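Local coordinates for protein arginase 1, mitochondrial (Arabidopsis thaliana, PDB 6VSU) that hydrolyses L-arginine to urea and L-ornithine with two manganese ions per subunit, and also converts agmatine to putrescine, at residues D168-C172 with N205-Q211; A185-E189 with Q211-V217; D111-M115 with N176-H180. All coordinates share one frame; numbering follows the deposited sequence.

Contact 1 (D168-C172 with N205-Q211); sequences DIYDC and NQEGREQ. With MN (manganese (II) ion), chain B; ORN (L-ornithine), chain C.
Glu-207 reaches Tyr-170 because its CG stands anti to the backbone N (chi1 -175°) and the chain runs straight on from there, carrying the carboxylate from helix 206-215 into the loop 168-172. Its two oxygens do different work: OE1 lies at the edge of the Tyr-170 ring, 3.4 Å from CD1, with carboxylate and ring planes nearly perpendicular, while OE2 accepts from Asp-171 N at 3.0 Å. A water bridges that same OE2 to Cys-172 N. One turn further along, Gln-211 bends at chi2, and its NE2 donates in the amide plane to Ile-169 O, 2.8 Å away. NE2 also donates a hydrogen bond to a water, which in turn donates to Asp-171 OD1. Beside these bonds Ile-169 CG2 packs 3.6 Å from Gln-211 CB and just as near the backbone Gly-208 O. Asn-205 N-caps the helix, its OD1 accepting from Gly-208 N, and its ND2 approaches Tyr-170 OH obliquely at 3.5 Å. Tyr-170 OH itself donates to the O atom of L-ornithine at 2.8 Å. At the start of segment 168-172 Asp-168 OD2 binds manganese at 1.9 Å, in a site with His-140, Asp-164, Asp-249 and two waters. The arrangement belongs to the binuclear manganese site of arginases, where the loop after strand 158-163 supplies both a metal ligand and ornithine-binding residues, here bonded to helix 206-215.

Contact 2 (A185-E189 with Q211-V217); sequences ARIME and QGKRFGV
Glu-189 OE2 is gripped from several directions: Arg-186 NH2 donates to it at 2.9 Å, and two waters donate at 2.7 Å each. Arg-186, one turn earlier on the same helix, holds the carboxylate side-on, its NE on OE1 and its NH2 on OE2, both on the syn side though out of the carboxylate plane. The waters carry the grip across to helix 206-215. One accepts from Arg-214 NH1 and Gln-211 NE2, the other from Arg-214 NH2; the direct gap between Glu-189 OE2 and Arg-214 NH2 is 4.3 Å, too long for a salt bridge. Arg-214 is fixed further by donating through NH1 to a lone pair of Gln-211 OE1, while Gln-211 NE2 also bonds to Ile-169 O.

Next to these polar groups Phe-215 carries most of the apolar contact. Its CG is turned away from the carbonyl carbon (chi1 -64°), which points the ring at helix 183-189. Met-188 CB sits over one face, 3.4 Å from Phe-215 CG, in a CH-pi contact; the opposite face carries Arg-214 CG, and Phe-215 CZ sits over the centre of the Arg-214 guanidinium, whose plane is tilted from that of the ring. Glu-189 CG meets the ring obliquely, and Met-188 CG lies 4.4 Å from Val-217 CG2. Gly-216, with positive phi, closes the helix in a Schellman motif that leads into strand 218-221. The segment axes run nearly parallel, 17° apart and 10.9 Å from each other, as expected of neighbouring helices in the alpha/beta arginase fold, here joined through strand 193-201.

Contact 3 (D111-M115 with N176-H180); sequences DDRLM and NKYSH. With ORN (L-ornithine), chain C.
Residues 176-179 form a type I beta turn, closed by Ser-179 N on Asn-176 O, which lies against the first turn of helix 111-126 in the alpha/beta arginase fold. An Asx turn overlaps it, with Asn-176 OD1 accepting from Tyr-178 N at 3.0 Å from above the carbonyl plane. Tyr-178 points toward the helix, and its ring is enclosed on several sides. Met-115, bent at chi2 and chi3, lays CG over one face, 3.6 Å from Tyr-178 CE1, in a CH-pi contact, with its sulfur further off in an oblique Met-aromatic contact. Lys-177 CG covers the opposite face, and Asp-111 CB touches Tyr-178 CD2 obliquely at 3.6 Å. Asp-111 OD1 is hydrogen-bonded to His-53 NE2, while a water near OD2 lies also beside Asn-176 OD1. Lys-177 starts with CG between the backbone N and carbonyl carbon (chi1 78°), then extends fully, so that its ammonium arrives beside the phenol. At the far end of the turn His-180 presents a ring face to the NE atom of L-ornithine, and Glu-292 and Ser-56 hold its two ring nitrogens. Asn-176 probably takes part in substrate binding, as in related enzymes. Asp-112 OD1 accepts two hydrogen bonds: from Lys-177 NZ, a salt bridge, at 2.8 Å on its syn lone pair, and from Tyr-178 OH at 2.6 Å on its anti lone pair.

In the fold
All three contacts involve the region from Asp-168 to Glu-189, the loop after strand 158-163 and the helix that follows it. Contacts 1 and 2 share Gln-211, helix 206-215 and a water; Asp-171 OD1 also forms a salt bridge to Arg-186 NH2 between them. Contact 3 lies about 18 Å from either, centre to centre, against helix 111-126, linked to contact 2 by a probable hydrogen bond from Arg-186 NH1 to Lys-177 O. Contact 1 buries Ile-169, Gly-208 and Gln-211 and bonds directly to loop backbone beside metal and ligand. Contact 2 reaches the surface at Glu-189 and Arg-214, water-bridged charged groups beside apolar packing. Contact 3 buries Tyr-178 and Met-115, with exposed Lys-177 alongside.

Contact 1 (D168-C172 with N205-Q211)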
loop_
_atom_site.group_PDB
_atom_site.type_symbol
_atom_site.label_atom_id
_atom_site.label_comp_id
_atom_site.label_asym_id
_atom_site.label_seq_id
_atom_site.Cartn_x
_atom_site.Cartn_y
_atom_site.Cartn_z
ATOM N N ASP E 168 8.398 -26.847 13.251
ATOM C CA ASP E 168 7.115 -26.986 13.992
ATOM C C ASP E 168 7.113 -28.215 14.915
ATOM O O ASP E 168 6.136 -28.992 14.940
ATOM C CB ASP E 168 5.966 -26.948 12.991
ATOM C CG ASP E 168 5.873 -25.590 12.319
ATOM O OD1 ASP E 168 6.426 -24.628 12.871
ATOM O OD2 ASP E 168 5.241 -25.513 11.271
ATOM N N ILE E 169 8.138 -28.378 15.724
ATOM C CA ILE E 169 8.331 -29.664 16.428
ATOM C C ILE E 169 8.653 -29.451 17.902
ATOM O O ILE E 169 9.103 -30.428 18.593
ATOM C CB ILE E 169 9.374 -30.423 15.624
ATOM C CG1 ILE E 169 9.122 -31.910 15.787
ATOM C CG2 ILE E 169 10.804 -30.036 15.955
ATOM C CD1 ILE E 169 9.997 -32.737 14.873
ATOM N N TYR E 170 8.394 -28.244 18.403
ATOM C CA TYR E 170 8.425 -27.953 19.844
ATOM C C TYR E 170 7.388 -28.884 20.496
ATOM O O TYR E 170 6.348 -29.194 19.938
ATOM C CB TYR E 170 8.016 -26.519 20.171
ATOM C CG TYR E 170 8.899 -25.394 19.708
ATOM C CD1 TYR E 170 9.932 -24.935 20.507
ATOM C CD2 TYR E 170 8.645 -24.714 18.530
ATOM C CE1 TYR E 170 10.697 -23.833 20.157
ATOM C CE2 TYR E 170 9.428 -23.635 18.151
ATOM C CZ TYR E 170 10.458 -23.180 18.958
ATOM O OH TYR E 170 11.247 -22.096 18.623
ATOM N N ASP E 171 7.746 -29.377 21.657
ATOM C CA ASP E 171 6.875 -30.230 22.473
ATOM C C ASP E 171 5.535 -29.513 22.703
ATOM O O ASP E 171 4.467 -30.132 22.517
ATOM C CB ASP E 171 7.582 -30.575 23.781
ATOM C CG ASP E 171 6.672 -31.399 24.657
ATOM O OD1 ASP E 171 6.145 -32.411 24.152
ATOM O OD2 ASP E 171 6.415 -30.955 25.767
ATOM N N CYS E 172 5.585 -28.261 23.129
ATOM C CA CYS E 172 4.396 -27.536 23.642
ATOM C C CYS E 172 4.661 -26.026 23.618
ATOM O O CYS E 172 4.911 -25.475 24.715
ATOM C CB CYS E 172 4.112 -27.946 25.085
ATOM S SG CYS E 172 2.405 -27.574 25.524
ATOM N N ASN E 205 15.976 -23.831 16.513
ATOM C CA ASN E 205 16.840 -23.664 17.703
ATOM C C ASN E 205 17.212 -25.041 18.231
ATOM O O ASN E 205 16.794 -26.019 17.627
ATOM C CB ASN E 205 16.158 -22.782 18.738
ATOM C CG ASN E 205 14.868 -23.331 19.301
ATOM O OD1 ASN E 205 14.376 -24.413 18.953
ATOM N ND2 ASN E 205 14.336 -22.606 20.248
ATOM N N GLN E 206 17.918 -25.096 19.349
ATOM C CA GLN E 206 18.407 -26.368 19.909
ATOM C C GLN E 206 17.209 -27.284 20.165
ATOM O O GLN E 206 17.318 -28.444 19.703
ATOM C CB GLN E 206 19.304 -26.207 21.129
ATOM C CG GLN E 206 20.241 -27.417 21.318
ATOM C CD GLN E 206 20.916 -27.957 20.055
ATOM O OE1 GLN E 206 21.519 -27.242 19.242
ATOM N NE2 GLN E 206 20.790 -29.257 19.839
ATOM N N GLU E 207 16.111 -26.780 20.766
ATOM C CA GLU E 207 14.890 -27.604 20.992
ATOM C C GLU E 207 14.435 -28.227 19.659
ATOM O O GLU E 207 14.155 -29.397 19.629
ATOM C CB GLU E 207 13.741 -26.865 21.707
ATOM C CG GLU E 207 12.555 -27.807 22.010
ATOM C CD GLU E 207 11.270 -27.366 22.729
ATOM O OE1 GLU E 207 11.265 -26.268 23.331
ATOM O OE2 GLU E 207 10.267 -28.177 22.718
ATOM N N GLY E 208 14.404 -27.499 18.568
ATOM C CA GLY E 208 13.998 -28.066 17.281
ATOM C C GLY E 208 14.934 -29.186 16.811
ATOM O O GLY E 208 14.405 -30.159 16.182
ATOM N N ARG E 209 16.252 -28.984 16.939
ATOM C CA ARG E 209 17.272 -29.985 16.513
ATOM C C ARG E 209 17.175 -31.250 17.378
ATOM O O ARG E 209 17.145 -32.339 16.810
ATOM C CB ARG E 209 18.674 -29.367 16.554
ATOM C CG ARG E 209 18.871 -28.182 15.619
ATOM C CD ARG E 209 20.176 -27.448 15.862
ATOM N NE ARG E 209 20.336 -26.254 15.047
ATOM C CZ ARG E 209 20.504 -26.279 13.737
ATOM N NH1 ARG E 209 20.518 -27.435 13.106
ATOM N NH2 ARG E 209 20.640 -25.159 13.058
ATOM N N GLU E 210 17.080 -31.080 18.698
ATOM C CA GLU E 210 16.904 -32.185 19.676
ATOM C C GLU E 210 15.621 -32.989 19.417
ATOM O O GLU E 210 15.692 -34.228 19.350
ATOM C CB GLU E 210 16.894 -31.655 21.094
ATOM C CG GLU E 210 18.297 -31.454 21.548
ATOM C CD GLU E 210 19.053 -32.788 21.519
ATOM O OE1 GLU E 210 18.419 -33.864 21.895
ATOM O OE2 GLU E 210 20.236 -32.768 21.070
ATOM N N GLN E 211 14.519 -32.298 19.192
ATOM C CA GLN E 211 13.238 -32.956 18.824
ATOM C C GLN E 211 13.413 -33.722 17.493
ATOM O O GLN E 211 12.886 -34.847 17.394
ATOM C CB GLN E 211 12.065 -31.947 18.786
ATOM C CG GLN E 211 11.641 -31.485 20.170
ATOM C CD GLN E 211 10.679 -32.427 20.865
ATOM O OE1 GLN E 211 11.128 -33.312 21.582
ATOM N NE2 GLN E 211 9.363 -32.288 20.615
HETATM MN MN MN B . 4.792 -24.273 9.848
HETATM N N ORN C . 8.705 -17.992 16.735
HETATM C CA ORN C . 8.238 -19.326 16.281
HETATM C CB ORN C . 7.643 -19.218 14.879
HETATM C CG ORN C . 6.736 -20.371 14.486
HETATM C CD ORN C . 6.157 -20.204 13.094
HETATM N NE ORN C . 5.639 -21.426 12.482
HETATM C C ORN C . 9.408 -20.318 16.282
HETATM O O ORN C . 10.396 -20.043 16.963
HETATM O OXT ORN C . 9.274 -21.332 15.602
HETATM O O HOH W 1 6.125 -22.822 10.661
HETATM O O HOH W 2 7.349 -33.859 22.023
HETATM O O HOH W 3 8.070 -26.776 23.928
HETATM O O HOH W 4 3.878 -23.061 11.743
#

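Contact 2 (A185-E189 with Q211-V217)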
loop_
_atom_site.group_PDB
_atom_site.type_symbol
_atom_site.label_atom_id
_atom_site.label_comp_id
_atom_site.label_asym_id
_atom_site.label_seq_id
_atom_site.Cartn_x
_atom_site.Cartn_y
_atom_site.Cartn_z
ATOM N N ALA E 185 5.497 -32.490 16.084
ATOM C CA ALA E 185 5.717 -33.256 17.317
ATOM C C ALA E 185 4.471 -34.115 17.572
ATOM O O ALA E 185 4.584 -35.337 17.744
ATOM C CB ALA E 185 6.061 -32.323 18.462
ATOM N N ARG E 186 3.291 -33.537 17.491
ATOM C CA ARG E 186 2.056 -34.329 17.649
ATOM C C ARG E 186 2.076 -35.490 16.646
ATOM O O ARG E 186 1.738 -36.628 17.034
ATOM C CB ARG E 186 0.792 -33.479 17.507
ATOM C CG ARG E 186 0.644 -32.373 18.554
ATOM C CD ARG E 186 0.407 -32.799 19.994
ATOM N NE ARG E 186 1.659 -33.146 20.649
ATOM C CZ ARG E 186 2.509 -32.254 21.198
ATOM N NH1 ARG E 186 2.242 -30.945 21.167
ATOM N NH2 ARG E 186 3.645 -32.671 21.745
ATOM N N ILE E 187 2.420 -35.223 15.401
ATOM C CA ILE E 187 2.368 -36.259 14.338
ATOM C C ILE E 187 3.417 -37.355 14.634
ATOM O O ILE E 187 3.098 -38.547 14.456
ATOM C CB ILE E 187 2.543 -35.602 12.953
ATOM C CG1 ILE E 187 1.295 -34.859 12.475
ATOM C CG2 ILE E 187 2.982 -36.624 11.924
ATOM C CD1 ILE E 187 1.576 -33.973 11.250
ATOM N N MET E 188 4.638 -36.986 15.026
ATOM C CA MET E 188 5.692 -38.003 15.231
ATOM C C MET E 188 5.350 -38.795 16.504
ATOM O O MET E 188 5.561 -40.008 16.480
ATOM C CB MET E 188 7.097 -37.405 15.262
ATOM C CG MET E 188 7.596 -36.795 13.938
ATOM S SD MET E 188 7.316 -37.790 12.418
ATOM C CE MET E 188 8.640 -38.962 12.680
ATOM N N GLU E 189 4.745 -38.209 17.546
ATOM C CA GLU E 189 4.331 -38.957 18.773
ATOM C C GLU E 189 3.241 -40.008 18.444
ATOM O O GLU E 189 3.167 -41.025 19.132
ATOM C CB GLU E 189 3.719 -38.052 19.831
ATOM C CG GLU E 189 4.737 -37.221 20.547
ATOM C CD GLU E 189 4.185 -35.949 21.189
ATOM O OE1 GLU E 189 2.958 -35.720 21.151
ATOM O OE2 GLU E 189 4.989 -35.216 21.787
ATOM N N GLN E 211 14.519 -32.298 19.192
ATOM C CA GLN E 211 13.238 -32.956 18.824
ATOM C C GLN E 211 13.413 -33.722 17.493
ATOM O O GLN E 211 12.886 -34.847 17.394
ATOM C CB GLN E 211 12.065 -31.947 18.786
ATOM C CG GLN E 211 11.641 -31.485 20.170
ATOM C CD GLN E 211 10.679 -32.427 20.865
ATOM O OE1 GLN E 211 11.128 -33.312 21.582
ATOM N NE2 GLN E 211 9.363 -32.288 20.615
ATOM N N GLY E 212 14.109 -33.173 16.499
ATOM C CA GLY E 212 14.381 -33.925 15.248
ATOM C C GLY E 212 15.151 -35.244 15.513
ATOM O O GLY E 212 14.713 -36.295 15.031
ATOM N N LYS E 213 16.155 -35.207 16.375
ATOM C CA LYS E 213 16.932 -36.406 16.744
ATOM C C LYS E 213 16.018 -37.383 17.459
ATOM O O LYS E 213 16.007 -38.526 17.068
ATOM C CB LYS E 213 18.121 -36.032 17.621
ATOM C CG LYS E 213 19.085 -35.060 16.978
ATOM C CD LYS E 213 20.417 -35.206 17.636
ATOM C CE LYS E 213 21.470 -34.315 17.026
ATOM N NZ LYS E 213 22.734 -34.465 17.794
ATOM N N ARG E 214 15.184 -36.892 18.368
ATOM C CA ARG E 214 14.287 -37.750 19.178
ATOM C C ARG E 214 13.357 -38.533 18.250
ATOM O O ARG E 214 13.034 -39.709 18.575
ATOM C CB ARG E 214 13.480 -36.913 20.174
ATOM C CG ARG E 214 12.400 -37.668 20.925
ATOM C CD ARG E 214 11.791 -36.826 22.016
ATOM N NE ARG E 214 10.575 -37.406 22.548
ATOM C CZ ARG E 214 9.487 -36.717 22.859
ATOM N NH1 ARG E 214 9.438 -35.394 22.701
ATOM N NH2 ARG E 214 8.433 -37.367 23.329
ATOM N N PHE E 215 12.936 -37.948 17.143
ATOM C CA PHE E 215 11.941 -38.598 16.263
ATOM C C PHE E 215 12.580 -39.128 14.986
ATOM O O PHE E 215 11.848 -39.674 14.164
ATOM C CB PHE E 215 10.779 -37.656 15.940
ATOM C CG PHE E 215 9.963 -37.273 17.135
ATOM C CD1 PHE E 215 9.308 -38.226 17.896
ATOM C CD2 PHE E 215 9.881 -35.944 17.511
ATOM C CE1 PHE E 215 8.565 -37.860 19.003
ATOM C CE2 PHE E 215 9.127 -35.576 18.614
ATOM C CZ PHE E 215 8.477 -36.538 19.363
ATOM N N GLY E 216 13.871 -38.898 14.787
ATOM C CA GLY E 216 14.540 -39.317 13.540
ATOM C C GLY E 216 14.032 -38.560 12.329
ATOM O O GLY E 216 13.792 -39.195 11.260
ATOM N N VAL E 217 13.812 -37.275 12.482
ATOM C CA VAL E 217 13.326 -36.381 11.387
ATOM C C VAL E 217 14.528 -36.114 10.470
ATOM O O VAL E 217 15.647 -35.989 10.992
ATOM C CB VAL E 217 12.754 -35.077 11.979
ATOM C CG1 VAL E 217 12.305 -34.079 10.934
ATOM C CG2 VAL E 217 11.604 -35.379 12.883
HETATM O O HOH W 2 7.349 -33.859 22.023
HETATM O O HOH W 5 5.992 -36.305 24.091
#

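Contact 3 (D111-M115 with N176-H180)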
loop_
_atom_site.group_PDB
_atom_site.type_symbol
_atom_site.label_atom_id
_atom_site.label_comp_id
_atom_site.label_asym_id
_atom_site.label_seq_id
_atom_site.Cartn_x
_atom_site.Cartn_y
_atom_site.Cartn_z
ATOM N N ASP E 111 -10.419 -27.473 22.138
ATOM C CA ASP E 111 -9.537 -27.717 20.986
ATOM C C ASP E 111 -9.508 -29.216 20.644
ATOM O O ASP E 111 -9.383 -29.528 19.470
ATOM C CB ASP E 111 -8.174 -27.107 21.255
ATOM C CG ASP E 111 -8.114 -25.604 20.943
ATOM O OD1 ASP E 111 -8.758 -25.153 19.923
ATOM O OD2 ASP E 111 -7.370 -24.906 21.690
ATOM N N ASP E 112 -9.562 -30.113 21.624
ATOM C CA ASP E 112 -9.459 -31.565 21.335
ATOM C C ASP E 112 -10.642 -31.914 20.435
ATOM O O ASP E 112 -10.447 -32.549 19.401
ATOM C CB ASP E 112 -9.554 -32.398 22.602
ATOM C CG ASP E 112 -8.367 -32.332 23.534
ATOM O OD1 ASP E 112 -7.220 -32.260 23.094
ATOM O OD2 ASP E 112 -8.622 -32.445 24.710
ATOM N N ARG E 113 -11.831 -31.494 20.840
ATOM C CA ARG E 113 -13.074 -31.735 20.078
ATOM C C ARG E 113 -12.997 -31.037 18.724
ATOM O O ARG E 113 -13.404 -31.652 17.744
ATOM C CB ARG E 113 -14.283 -31.300 20.895
ATOM C CG ARG E 113 -14.727 -32.382 21.859
ATOM C CD ARG E 113 -15.282 -31.824 23.154
ATOM N NE ARG E 113 -16.552 -31.115 23.032
ATOM C CZ ARG E 113 -17.647 -31.644 22.536
ATOM N NH1 ARG E 113 -18.767 -30.928 22.457
ATOM N NH2 ARG E 113 -17.616 -32.896 22.099
ATOM N N LEU E 114 -12.458 -29.828 18.665
ATOM C CA LEU E 114 -12.375 -29.139 17.359
ATOM C C LEU E 114 -11.424 -29.908 16.452
ATOM O O LEU E 114 -11.775 -30.120 15.263
ATOM C CB LEU E 114 -11.936 -27.694 17.557
ATOM C CG LEU E 114 -11.642 -26.926 16.284
ATOM C CD1 LEU E 114 -12.885 -26.887 15.421
ATOM C CD2 LEU E 114 -11.144 -25.524 16.606
ATOM N N MET E 115 -10.271 -30.352 16.944
ATOM C CA MET E 115 -9.335 -31.047 16.038
ATOM C C MET E 115 -9.959 -32.386 15.606
ATOM O O MET E 115 -9.708 -32.826 14.461
ATOM C CB MET E 115 -7.965 -31.245 16.692
ATOM C CG MET E 115 -7.245 -29.925 17.004
ATOM S SD MET E 115 -7.254 -28.695 15.662
ATOM C CE MET E 115 -5.535 -28.187 15.622
ATOM N N ASN E 176 0.674 -24.526 24.545
ATOM C CA ASN E 176 -0.422 -24.950 23.646
ATOM C C ASN E 176 0.018 -26.219 22.912
ATOM O O ASN E 176 0.830 -26.113 22.019
ATOM C CB ASN E 176 -0.842 -23.819 22.711
ATOM C CG ASN E 176 -1.986 -24.199 21.794
ATOM O OD1 ASN E 176 -2.549 -25.276 21.955
ATOM N ND2 ASN E 176 -2.311 -23.350 20.817
ATOM N N LYS E 177 -0.543 -27.379 23.229
ATOM C CA LYS E 177 -0.104 -28.626 22.569
ATOM C C LYS E 177 -0.594 -28.637 21.118
ATOM O O LYS E 177 -0.038 -29.388 20.273
ATOM C CB LYS E 177 -0.575 -29.819 23.382
ATOM C CG LYS E 177 -2.042 -30.151 23.186
ATOM C CD LYS E 177 -2.582 -31.291 24.021
ATOM C CE LYS E 177 -4.065 -31.444 23.716
ATOM N NZ LYS E 177 -4.677 -32.669 24.306
ATOM N N TYR E 178 -1.588 -27.817 20.805
ATOM C CA TYR E 178 -2.095 -27.643 19.419
ATOM C C TYR E 178 -1.452 -26.387 18.744
ATOM O O TYR E 178 -1.911 -25.961 17.692
ATOM C CB TYR E 178 -3.619 -27.549 19.487
ATOM C CG TYR E 178 -4.299 -28.847 19.826
ATOM C CD1 TYR E 178 -4.135 -29.981 19.032
ATOM C CD2 TYR E 178 -5.094 -28.952 20.946
ATOM C CE1 TYR E 178 -4.749 -31.182 19.324
ATOM C CE2 TYR E 178 -5.754 -30.133 21.232
ATOM C CZ TYR E 178 -5.580 -31.254 20.423
ATOM O OH TYR E 178 -6.196 -32.431 20.739
ATOM N N SER E 179 -0.410 -25.796 19.325
ATOM C CA SER E 179 0.350 -24.693 18.659
ATOM C C SER E 179 0.680 -25.070 17.214
ATOM O O SER E 179 1.070 -26.196 16.968
ATOM C CB SER E 179 1.648 -24.354 19.389
ATOM O OG SER E 179 2.414 -23.459 18.622
ATOM N N HIS E 180 0.654 -24.114 16.307
ATOM C CA HIS E 180 1.101 -24.339 14.927
ATOM C C HIS E 180 2.580 -24.715 14.925
ATOM O O HIS E 180 2.993 -25.238 13.925
ATOM C CB HIS E 180 0.777 -23.138 14.041
ATOM C CG HIS E 180 1.535 -21.874 14.279
ATOM N ND1 HIS E 180 1.639 -20.908 13.302
ATOM C CD2 HIS E 180 2.188 -21.392 15.350
ATOM C CE1 HIS E 180 2.309 -19.869 13.792
ATOM N NE2 HIS E 180 2.660 -20.132 15.028
HETATM N N ORN C . 8.705 -17.992 16.735
HETATM C CA ORN C . 8.238 -19.326 16.281
HETATM C CB ORN C . 7.643 -19.218 14.879
HETATM C CG ORN C . 6.736 -20.371 14.486
HETATM C CD ORN C . 6.157 -20.204 13.094
HETATM N NE ORN C . 5.639 -21.426 12.482
HETATM C C ORN C . 9.408 -20.318 16.282
HETATM O O ORN C . 10.396 -20.043 16.963
HETATM O OXT ORN C . 9.274 -21.332 15.602
HETATM O O HOH W 6 -5.202 -25.784 22.933
HETATM O O HOH W 7 -7.675 -34.215 18.886
#